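Local coordinates for protein mannan endo-1,6-alpha-mannosidase (Chaetomium thermophilum, PDB 6RY0) that probably cleaves alpha-1,6-mannosidic linkages as a family 76 glycosidase, and is implicated in transferring GPI-anchored glycoproteins into the fungal cell wall, at residues 76-90 against 132-146. Sequence-based numbering, arbitrary orientation. Where two conformers were deposited one is given.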
ATOM      1  N   TRP A  76      -5.140   4.547 -11.865  1.00  8.78           N
ATOM      2  CA  TRP A  76      -5.616   5.409 -10.777  1.00  8.48           C
ATOM      3  C   TRP A  76      -5.090   5.012  -9.413  1.00  7.60           C
ATOM      4  O   TRP A  76      -4.668   5.876  -8.630  1.00  8.69           O
ATOM      5  CB  TRP A  76      -7.143   5.337 -10.805  1.00  9.26           C
ATOM      6  CG  TRP A  76      -7.888   6.087  -9.753  1.00  8.93           C
ATOM      7  CD1 TRP A  76      -8.075   7.446  -9.671  1.00  9.90           C
ATOM      8  CD2 TRP A  76      -8.630   5.522  -8.672  1.00  8.62           C
ATOM      9  NE1 TRP A  76      -8.868   7.753  -8.585  1.00  9.72           N
ATOM     10  CE2 TRP A  76      -9.245   6.584  -7.982  1.00  9.28           C
ATOM     11  CE3 TRP A  76      -8.882   4.221  -8.250  1.00  9.52           C
ATOM     12  CZ2 TRP A  76     -10.050   6.386  -6.891  1.00  9.60           C
ATOM     13  CZ3 TRP A  76      -9.683   4.030  -7.133  1.00 10.51           C
ATOM     14  CH2 TRP A  76     -10.277   5.118  -6.485  1.00 10.62           C
ATOM     15  N   TRP A  77      -5.104   3.724  -9.075  1.00  7.58           N
ATOM     16  CA  TRP A  77      -4.694   3.340  -7.738  1.00  7.63           C
ATOM     17  C   TRP A  77      -3.252   3.709  -7.465  1.00  7.70           C
ATOM     18  O   TRP A  77      -2.893   3.929  -6.298  1.00  8.21           O
ATOM     19  CB  TRP A  77      -4.878   1.822  -7.542  1.00  8.37           C
ATOM     20  CG  TRP A  77      -3.812   1.028  -8.142  1.00  8.87           C
ATOM     21  CD1 TRP A  77      -3.652   0.675  -9.454  1.00 10.70           C
ATOM     22  CD2 TRP A  77      -2.637   0.571  -7.449  1.00 10.53           C
ATOM     23  NE1 TRP A  77      -2.446   0.023  -9.614  1.00 12.45           N
ATOM     24  CE2 TRP A  77      -1.817  -0.080  -8.393  1.00 12.23           C
ATOM     25  CE3 TRP A  77      -2.209   0.638  -6.114  1.00 11.80           C
ATOM     26  CZ2 TRP A  77      -0.610  -0.689  -8.039  1.00 13.97           C
ATOM     27  CZ3 TRP A  77      -1.027   0.020  -5.772  1.00 14.08           C
ATOM     28  CH2 TRP A  77      -0.252  -0.625  -6.727  1.00 14.98           C
ATOM     29  N   GLU A  78      -2.406   3.766  -8.499  1.00  7.21           N
ATOM     30  CA  GLU A  78      -0.991   4.078  -8.284  1.00  7.16           C
ATOM     31  C   GLU A  78      -0.811   5.541  -7.889  1.00  6.78           C
ATOM     32  O   GLU A  78       0.149   5.887  -7.220  1.00  7.50           O
ATOM     33  CB  GLU A  78      -0.186   3.663  -9.514  1.00  7.81           C
ATOM     34  CG  GLU A  78       1.312   3.742  -9.277  1.00  7.68           C
ATOM     35  CD  GLU A  78       2.140   3.084 -10.360  1.00  7.51           C
ATOM     36  OE1 GLU A  78       1.654   2.301 -11.167  1.00  8.81           O
ATOM     37  OE2 GLU A  78       3.398   3.376 -10.330  1.00  7.66           O
ATOM     38  N   GLY A  79      -1.756   6.390  -8.292  1.00  7.17           N
ATOM     39  CA  GLY A  79      -1.777   7.731  -7.761  1.00  7.92           C
ATOM     40  C   GLY A  79      -2.004   7.723  -6.261  1.00  7.11           C
ATOM     41  O   GLY A  79      -1.350   8.447  -5.512  1.00  7.68           O
ATOM     42  N   GLY A  80      -2.934   6.895  -5.804  1.00  7.19           N
ATOM     43  CA  GLY A  80      -3.171   6.759  -4.385  1.00  7.87           C
ATOM     44  C   GLY A  80      -1.955   6.237  -3.635  1.00  7.14           C
ATOM     45  O   GLY A  80      -1.629   6.690  -2.525  1.00  7.69           O
ATOM     46  N   ALA A  81      -1.260   5.279  -4.233  1.00  6.82           N
ATOM     47  CA  ALA A  81      -0.018   4.786  -3.664  1.00  7.56           C
ATOM     48  C   ALA A  81       1.020   5.890  -3.581  1.00  6.93           C
ATOM     49  O   ALA A  81       1.743   5.999  -2.564  1.00  7.26           O
ATOM     50  CB  ALA A  81       0.511   3.617  -4.517  1.00  9.10           C
ATOM     51  N   MET A  82       1.137   6.698  -4.614  1.00  7.04           N
ATOM     52  CA  MET A  82       2.060   7.836  -4.577  1.00  6.75           C
ATOM     53  C   MET A  82       1.702   8.782  -3.440  1.00  6.64           C
ATOM     54  O   MET A  82       2.579   9.241  -2.703  1.00  6.54           O
ATOM     55  CB  MET A  82       2.042   8.572  -5.913  1.00  7.44           C
ATOM     56  CG  MET A  82       2.979   9.764  -5.917  1.00  8.50           C
ATOM     57  SD  MET A  82       2.731  10.801  -7.359  1.00  9.97           S
ATOM     58  CE  MET A  82       3.601  12.283  -6.770  1.00 12.98           C
ATOM     59  N   MET A  83       0.418   9.116  -3.286  1.00  6.68           N
ATOM     60  CA  MET A  83       0.037  10.033  -2.228  1.00  6.70           C
ATOM     61  C   MET A  83       0.512   9.508  -0.890  1.00  6.70           C
ATOM     62  O   MET A  83       1.091  10.225  -0.081  1.00  7.04           O
ATOM     63  CB  MET A  83      -1.477  10.269  -2.218  1.00  7.34           C
ATOM     64  CG  MET A  83      -2.073  10.881  -3.487  1.00  7.64           C
ATOM     65  SD  MET A  83      -1.463  12.484  -4.019  1.00  8.55           S
ATOM     66  CE  MET A  83      -0.297  12.002  -5.295  1.00 10.23           C
ATOM     67  N   GLY A  84       0.234   8.235  -0.617  1.00  6.55           N
ATOM     68  CA  GLY A  84       0.645   7.670   0.654  1.00  6.93           C
ATOM     69  C   GLY A  84       2.156   7.669   0.835  1.00  6.40           C
ATOM     70  O   GLY A  84       2.666   7.911   1.928  1.00  6.64           O
ATOM     71  N   THR A  85       2.892   7.408  -0.239  1.00  6.44           N
ATOM     72  CA  THR A  85       4.351   7.450  -0.178  1.00  6.41           C
ATOM     73  C   THR A  85       4.840   8.817   0.317  1.00  6.54           C
ATOM     74  O   THR A  85       5.776   8.900   1.112  1.00  6.63           O
ATOM     75  CB  THR A  85       4.970   7.120  -1.541  1.00  6.87           C
ATOM     76  OG1 THR A  85       4.533   5.824  -1.959  1.00  7.45           O
ATOM     77  CG2 THR A  85       6.473   7.080  -1.467  1.00  7.65           C
ATOM     78  N   TYR A  86       4.195   9.896  -0.140  1.00  6.39           N
ATOM     79  CA  TYR A  86       4.566  11.223   0.261  1.00  6.40           C
ATOM     80  C   TYR A  86       4.073  11.624   1.653  1.00  6.60           C
ATOM     81  O   TYR A  86       4.730  12.414   2.331  1.00  6.93           O
ATOM     82  CB  TYR A  86       4.152  12.295  -0.770  1.00  7.15           C
ATOM     83  CG  TYR A  86       5.141  12.346  -1.926  1.00  6.98           C
ATOM     84  CD1 TYR A  86       5.085  11.433  -2.965  1.00  7.86           C
ATOM     85  CD2 TYR A  86       6.151  13.301  -1.960  1.00  7.62           C
ATOM     86  CE1 TYR A  86       6.005  11.449  -3.982  1.00  8.53           C
ATOM     87  CE2 TYR A  86       7.080  13.329  -2.990  1.00  7.80           C
ATOM     88  CZ  TYR A  86       7.004  12.394  -3.986  1.00  8.36           C
ATOM     89  OH  TYR A  86       7.874  12.381  -5.035  1.00  9.55           O
ATOM     90  N   VAL A  87       2.946  11.086   2.085  1.00  6.49           N
ATOM     91  CA  VAL A  87       2.548  11.240   3.483  1.00  7.01           C
ATOM     92  C   VAL A  87       3.606  10.625   4.398  1.00  6.91           C
ATOM     93  O   VAL A  87       4.015  11.217   5.407  1.00  7.69           O
ATOM     94  CB  VAL A  87       1.160  10.605   3.700  1.00  7.07           C
ATOM     95  CG1 VAL A  87       0.800  10.540   5.176  1.00  8.28           C
ATOM     96  CG2 VAL A  87       0.082  11.386   2.936  1.00  7.23           C
ATOM     97  N   ASP A  88       4.081   9.435   4.031  1.00  6.76           N
ATOM     98  CA  ASP A  88       5.178   8.800   4.770  0.66  6.68           C
ATOM     99  C   ASP A  88       6.475   9.608   4.657  1.00  6.94           C
ATOM    100  O   ASP A  88       7.187   9.766   5.647  1.00  7.40           O
ATOM    101  CB  ASP A  88       5.411   7.350   4.336  0.66  6.65           C
ATOM    102  CG  ASP A  88       4.805   6.335   5.270  0.66  7.13           C
ATOM    103  OD1 ASP A  88       4.520   6.650   6.447  0.66  7.95           O
ATOM    104  OD2 ASP A  88       4.651   5.174   4.791  0.66  8.49           O
ATOM    105  N   TYR A  89       6.791  10.098   3.464  1.00  6.84           N
ATOM    106  CA  TYR A  89       8.012  10.894   3.266  1.00  7.34           C
ATOM    107  C   TYR A  89       8.072  12.053   4.250  1.00  7.76           C
ATOM    108  O   TYR A  89       9.099  12.261   4.915  1.00  8.23           O
ATOM    109  CB  TYR A  89       8.094  11.383   1.824  1.00  7.40           C
ATOM    110  CG  TYR A  89       9.191  12.402   1.601  1.00  7.53           C
ATOM    111  CD1 TYR A  89      10.508  12.029   1.533  1.00  7.88           C
ATOM    112  CD2 TYR A  89       8.889  13.757   1.491  1.00  8.29           C
ATOM    113  CE1 TYR A  89      11.525  12.991   1.382  1.00  8.73           C
ATOM    114  CE2 TYR A  89       9.882  14.712   1.354  1.00  8.58           C
ATOM    115  CZ  TYR A  89      11.201  14.317   1.326  1.00  8.60           C
ATOM    116  OH  TYR A  89      12.237  15.207   1.234  1.00  9.85           O
ATOM    117  N   TRP A  90       6.995  12.827   4.351  1.00  7.78           N
ATOM    118  CA  TRP A  90       6.982  13.942   5.282  1.00  8.58           C
ATOM    119  C   TRP A  90       7.117  13.460   6.724  1.00  7.97           C
ATOM    120  O   TRP A  90       7.835  14.061   7.523  1.00  8.99           O
ATOM    121  CB  TRP A  90       5.713  14.772   5.076  1.00  9.15           C
ATOM    122  CG  TRP A  90       5.434  15.686   6.222  1.00  9.25           C
ATOM    123  CD1 TRP A  90       6.038  16.877   6.537  1.00 10.41           C
ATOM    124  CD2 TRP A  90       4.480  15.440   7.257  1.00  9.25           C
ATOM    125  NE1 TRP A  90       5.495  17.384   7.691  1.00 11.41           N
ATOM    126  CE2 TRP A  90       4.540  16.512   8.159  1.00 10.80           C
ATOM    127  CE3 TRP A  90       3.599  14.386   7.510  1.00  9.90           C
ATOM    128  CZ2 TRP A  90       3.725  16.571   9.313  1.00 12.03           C
ATOM    129  CZ3 TRP A  90       2.812  14.434   8.635  1.00 10.68           C
ATOM    130  CH2 TRP A  90       2.857  15.516   9.510  1.00 12.43           C
ATOM    131  N   PHE A 132      -6.355   0.964  -1.514  1.00  7.60           N
ATOM    132  CA  PHE A 132      -5.088   1.701  -1.434  1.00  7.59           C
ATOM    133  C   PHE A 132      -5.307   3.175  -1.137  1.00  6.92           C
ATOM    134  O   PHE A 132      -4.536   3.771  -0.385  1.00  7.38           O
ATOM    135  CB  PHE A 132      -4.249   1.496  -2.683  1.00  9.18           C
ATOM    136  CG  PHE A 132      -3.311   0.358  -2.574  1.00 12.20           C
ATOM    137  CD1 PHE A 132      -2.055   0.541  -2.062  1.00 16.12           C
ATOM    138  CD2 PHE A 132      -3.688  -0.925  -2.954  1.00 13.99           C
ATOM    139  CE1 PHE A 132      -1.170  -0.539  -1.915  1.00 18.15           C
ATOM    140  CE2 PHE A 132      -2.815  -1.986  -2.785  1.00 17.06           C
ATOM    141  CZ  PHE A 132      -1.563  -1.757  -2.257  1.00 18.41           C
ATOM    142  N   TRP A 133      -6.345   3.789  -1.713  1.00  6.89           N
ATOM    143  CA  TRP A 133      -6.675   5.169  -1.363  1.00  6.80           C
ATOM    144  C   TRP A 133      -7.095   5.268   0.089  1.00  6.04           C
ATOM    145  O   TRP A 133      -6.683   6.180   0.797  1.00  6.96           O
ATOM    146  CB  TRP A 133      -7.765   5.714  -2.289  1.00  7.49           C
ATOM    147  CG  TRP A 133      -7.279   6.068  -3.657  1.00  6.99           C
ATOM    148  CD1 TRP A 133      -7.343   5.328  -4.781  1.00  8.42           C
ATOM    149  CD2 TRP A 133      -6.643   7.303  -4.025  1.00  6.85           C
ATOM    150  NE1 TRP A 133      -6.784   6.029  -5.841  1.00  9.02           N
ATOM    151  CE2 TRP A 133      -6.372   7.255  -5.398  1.00  7.91           C
ATOM    152  CE3 TRP A 133      -6.276   8.439  -3.311  1.00  8.11           C
ATOM    153  CZ2 TRP A 133      -5.744   8.314  -6.071  1.00  9.60           C
ATOM    154  CZ3 TRP A 133      -5.665   9.490  -3.978  1.00 10.12           C
ATOM    155  CH2 TRP A 133      -5.411   9.419  -5.341  1.00 10.44           C
ATOM    156  N   GLY A 134      -7.930   4.345   0.564  1.00  6.59           N
ATOM    157  CA  GLY A 134      -8.303   4.327   1.964  1.00  6.73           C
ATOM    158  C   GLY A 134      -7.116   4.190   2.887  1.00  6.74           C
ATOM    159  O   GLY A 134      -7.069   4.838   3.942  1.00  6.83           O
ATOM    160  N   MET A 135      -6.155   3.345   2.509  1.00  6.20           N
ATOM    161  CA  MET A 135      -4.941   3.173   3.298  0.68  6.40           C
ATOM    162  C   MET A 135      -4.100   4.442   3.344  1.00  6.46           C
ATOM    163  O   MET A 135      -3.504   4.738   4.376  1.00  6.87           O
ATOM    164  CB  MET A 135      -4.161   1.985   2.744  0.68  7.17           C
ATOM    165  CG  MET A 135      -4.833   0.663   3.091  0.68  7.78           C
ATOM    166  SD  MET A 135      -4.388  -0.684   1.970  0.68  8.73           S
ATOM    167  CE  MET A 135      -2.633  -0.686   2.223  0.68 10.56           C
ATOM    168  N   SER A 136      -4.037   5.186   2.236  1.00  6.24           N
ATOM    169  CA  SER A 136      -3.330   6.462   2.275  1.00  5.93           C
ATOM    170  C   SER A 136      -4.026   7.466   3.197  1.00  6.21           C
ATOM    171  O   SER A 136      -3.343   8.210   3.897  1.00  6.63           O
ATOM    172  CB  SER A 136      -3.194   7.011   0.866  1.00  6.98           C
ATOM    173  OG  SER A 136      -2.274   6.209   0.157  1.00  7.42           O
ATOM    174  N   ALA A 137      -5.356   7.472   3.232  1.00  6.26           N
ATOM    175  CA  ALA A 137      -6.063   8.335   4.162  1.00  6.43           C
ATOM    176  C   ALA A 137      -5.819   7.893   5.620  1.00  6.18           C
ATOM    177  O   ALA A 137      -5.606   8.725   6.508  1.00  6.61           O
ATOM    178  CB  ALA A 137      -7.559   8.336   3.851  1.00  6.88           C
ATOM    179  N   MET A 138      -5.840   6.581   5.856  1.00  6.02           N
ATOM    180  CA  MET A 138      -5.537   6.050   7.185  1.00  6.03           C
ATOM    181  C   MET A 138      -4.148   6.482   7.633  1.00  6.43           C
ATOM    182  O   MET A 138      -3.942   6.901   8.770  1.00  6.64           O
ATOM    183  CB  MET A 138      -5.658   4.530   7.165  1.00  6.44           C
ATOM    184  CG  MET A 138      -5.581   3.853   8.506  1.00  6.77           C
ATOM    185  SD  MET A 138      -6.970   4.166   9.590  1.00  7.85           S
ATOM    186  CE  MET A 138      -6.254   5.219  10.852  1.00  8.39           C
ATOM    187  N   LEU A 139      -3.185   6.396   6.712  1.00  6.11           N
ATOM    188  CA  LEU A 139      -1.795   6.782   6.988  1.00  6.14           C
ATOM    189  C   LEU A 139      -1.725   8.279   7.314  1.00  6.34           C
ATOM    190  O   LEU A 139      -0.987   8.681   8.207  1.00  6.84           O
ATOM    191  CB  LEU A 139      -0.930   6.466   5.756  1.00  6.35           C
ATOM    192  CG  LEU A 139       0.556   6.681   5.978  1.00  6.79           C
ATOM    193  CD1 LEU A 139       1.130   5.717   7.028  1.00  7.63           C
ATOM    194  CD2 LEU A 139       1.288   6.506   4.657  1.00  8.10           C
ATOM    195  N   ALA A 140      -2.482   9.104   6.595  1.00  6.34           N
ATOM    196  CA  ALA A 140      -2.510  10.529   6.897  1.00  6.73           C
ATOM    197  C   ALA A 140      -3.001  10.776   8.318  1.00  6.91           C
ATOM    198  O   ALA A 140      -2.443  11.590   9.038  1.00  7.72           O
ATOM    199  CB  ALA A 140      -3.353  11.249   5.850  1.00  6.94           C
ATOM    200  N   ALA A 141      -4.033  10.049   8.760  1.00  6.94           N
ATOM    201  CA  ALA A 141      -4.499  10.184  10.152  1.00  7.46           C
ATOM    202  C   ALA A 141      -3.414   9.709  11.136  1.00  7.16           C
ATOM    203  O   ALA A 141      -3.115  10.375  12.129  1.00  7.92           O
ATOM    204  CB  ALA A 141      -5.810   9.433  10.367  1.00  7.50           C
ATOM    205  N   GLU A 142      -2.818   8.549  10.863  1.00  6.91           N
ATOM    206  CA  GLU A 142      -1.774   8.009  11.738  1.00  7.05           C
ATOM    207  C   GLU A 142      -0.564   8.899  11.849  1.00  7.08           C
ATOM    208  O   GLU A 142       0.105   8.937  12.891  1.00  8.07           O
ATOM    209  CB  GLU A 142      -1.321   6.636  11.194  1.00  6.81           C
ATOM    210  CG  GLU A 142      -2.359   5.541  11.351  1.00  7.03           C
ATOM    211  CD  GLU A 142      -2.116   4.339  10.462  1.00  6.92           C
ATOM    212  OE1 GLU A 142      -1.262   4.415   9.548  1.00  7.65           O
ATOM    213  OE2 GLU A 142      -2.823   3.305  10.651  1.00  7.41           O
ATOM    214  N   ASN A 143      -0.242   9.583  10.772  1.00  7.12           N
ATOM    215  CA  ASN A 143       0.969  10.401  10.706  1.00  7.74           C
ATOM    216  C   ASN A 143       0.701  11.862  11.077  1.00  8.29           C
ATOM    217  O   ASN A 143       1.593  12.687  11.023  1.00  8.66           O
ATOM    218  CB  ASN A 143       1.599  10.295   9.316  1.00  7.67           C
ATOM    219  CG  ASN A 143       2.292   8.977   9.085  1.00  8.00           C
ATOM    220  OD1 ASN A 143       2.316   8.126   9.958  1.00  9.06           O
ATOM    221  ND2 ASN A 143       2.848   8.786   7.874  1.00  7.77           N
ATOM    222  N   LYS A 144      -0.531  12.191  11.440  1.00  8.22           N
ATOM    223  CA  LYS A 144      -0.911  13.570  11.771  1.00  8.70           C
ATOM    224  C   LYS A 144      -0.638  14.507  10.596  1.00  8.72           C
ATOM    225  O   LYS A 144      -0.263  15.655  10.765  1.00  9.63           O
ATOM    226  CB  LYS A 144      -0.262  14.034  13.078  1.00 10.23           C
ATOM    227  CG  LYS A 144      -0.651  13.182  14.247  1.00 12.88           C
ATOM    228  CD  LYS A 144      -0.011  13.603  15.559  1.00 16.92           C
ATOM    229  CE  LYS A 144      -0.426  14.943  16.030  1.00 20.89           C
ATOM    230  NZ  LYS A 144       0.160  15.132  17.374  1.00 23.75           N
ATOM    231  N   PHE A 145      -0.839  13.987   9.386  1.00  8.04           N
ATOM    232  CA  PHE A 145      -0.729  14.818   8.181  1.00  8.42           C
ATOM    233  C   PHE A 145      -1.734  15.964   8.314  1.00  8.89           C
ATOM    234  O   PHE A 145      -2.859  15.756   8.774  1.00  9.53           O
ATOM    235  CB  PHE A 145      -1.014  13.936   6.964  1.00  8.49           C
ATOM    236  CG  PHE A 145      -0.677  14.536   5.637  1.00  8.89           C
ATOM    237  CD1 PHE A 145       0.629  14.777   5.283  1.00  9.65           C
ATOM    238  CD2 PHE A 145      -1.649  14.766   4.708  1.00 11.90           C
ATOM    239  CE1 PHE A 145       0.952  15.288   4.053  1.00 10.21           C
ATOM    240  CE2 PHE A 145      -1.342  15.262   3.477  1.00 13.71           C
ATOM    241  CZ  PHE A 145      -0.036  15.542   3.156  1.00 12.01           C
ATOM    242  N   PRO A 146      -1.370  17.184   7.907  1.00  9.12           N
ATOM    243  CA  PRO A 146      -2.306  18.290   8.116  1.00 10.60           C
ATOM    244  C   PRO A 146      -3.701  18.011   7.603  1.00  9.71           C
ATOM    245  O   PRO A 146      -3.905  17.412   6.545  1.00 10.04           O
ATOM    246  CB  PRO A 146      -1.643  19.448   7.356  1.00 13.06           C
ATOM    247  CG  PRO A 146      -0.164  19.136   7.481  1.00 13.86           C
ATOM    248  CD  PRO A 146      -0.077  17.636   7.359  1.00 11.08           C
TER
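Trp-133 lies flat over the bare backbone of Gly-80, whose CA stands 3.3 Å from the centroid of the six-membered ring, a CH-pi contact for which glycine leaves room. Trp-133 NE1 lies over the centre of one face of Trp-76, the two rings inclined at 35°, and Met-83 CG closes the hole round this knob. One turn on, Ser-136 turns OG anti to its own carbonyl carbon (chi1 -70°) and donates to Gly-80 O at 2.8 Å from above the carbonyl plane; the backbone N of Gly-84 donates to the same oxygen from the opposite face. Gly-84, again without a side chain, lets the serine in. Beyond it, branched Val-87 divides its methyls: CG1 packs on Leu-139 and Ala-140, while CG2 sits over the centre of the Phe-145 ring. Phe-145 in turn meets the face of Trp-90 in an offset edge-to-face contact. In the conformer described, Asn-143 ND2 donates to Asp-88 OD1 at 3.1 Å, from the anti side, and OD2 pairs with Arg-329. The small residues let helices 76-90 and 132-142 pack closely, nearly parallel at 14°; helix 323-337 flanks Leu-139, helix 99-108 touches Met-83 and Phe-145, and helix 33-48 packs on Tyr-86 and Tyr-89.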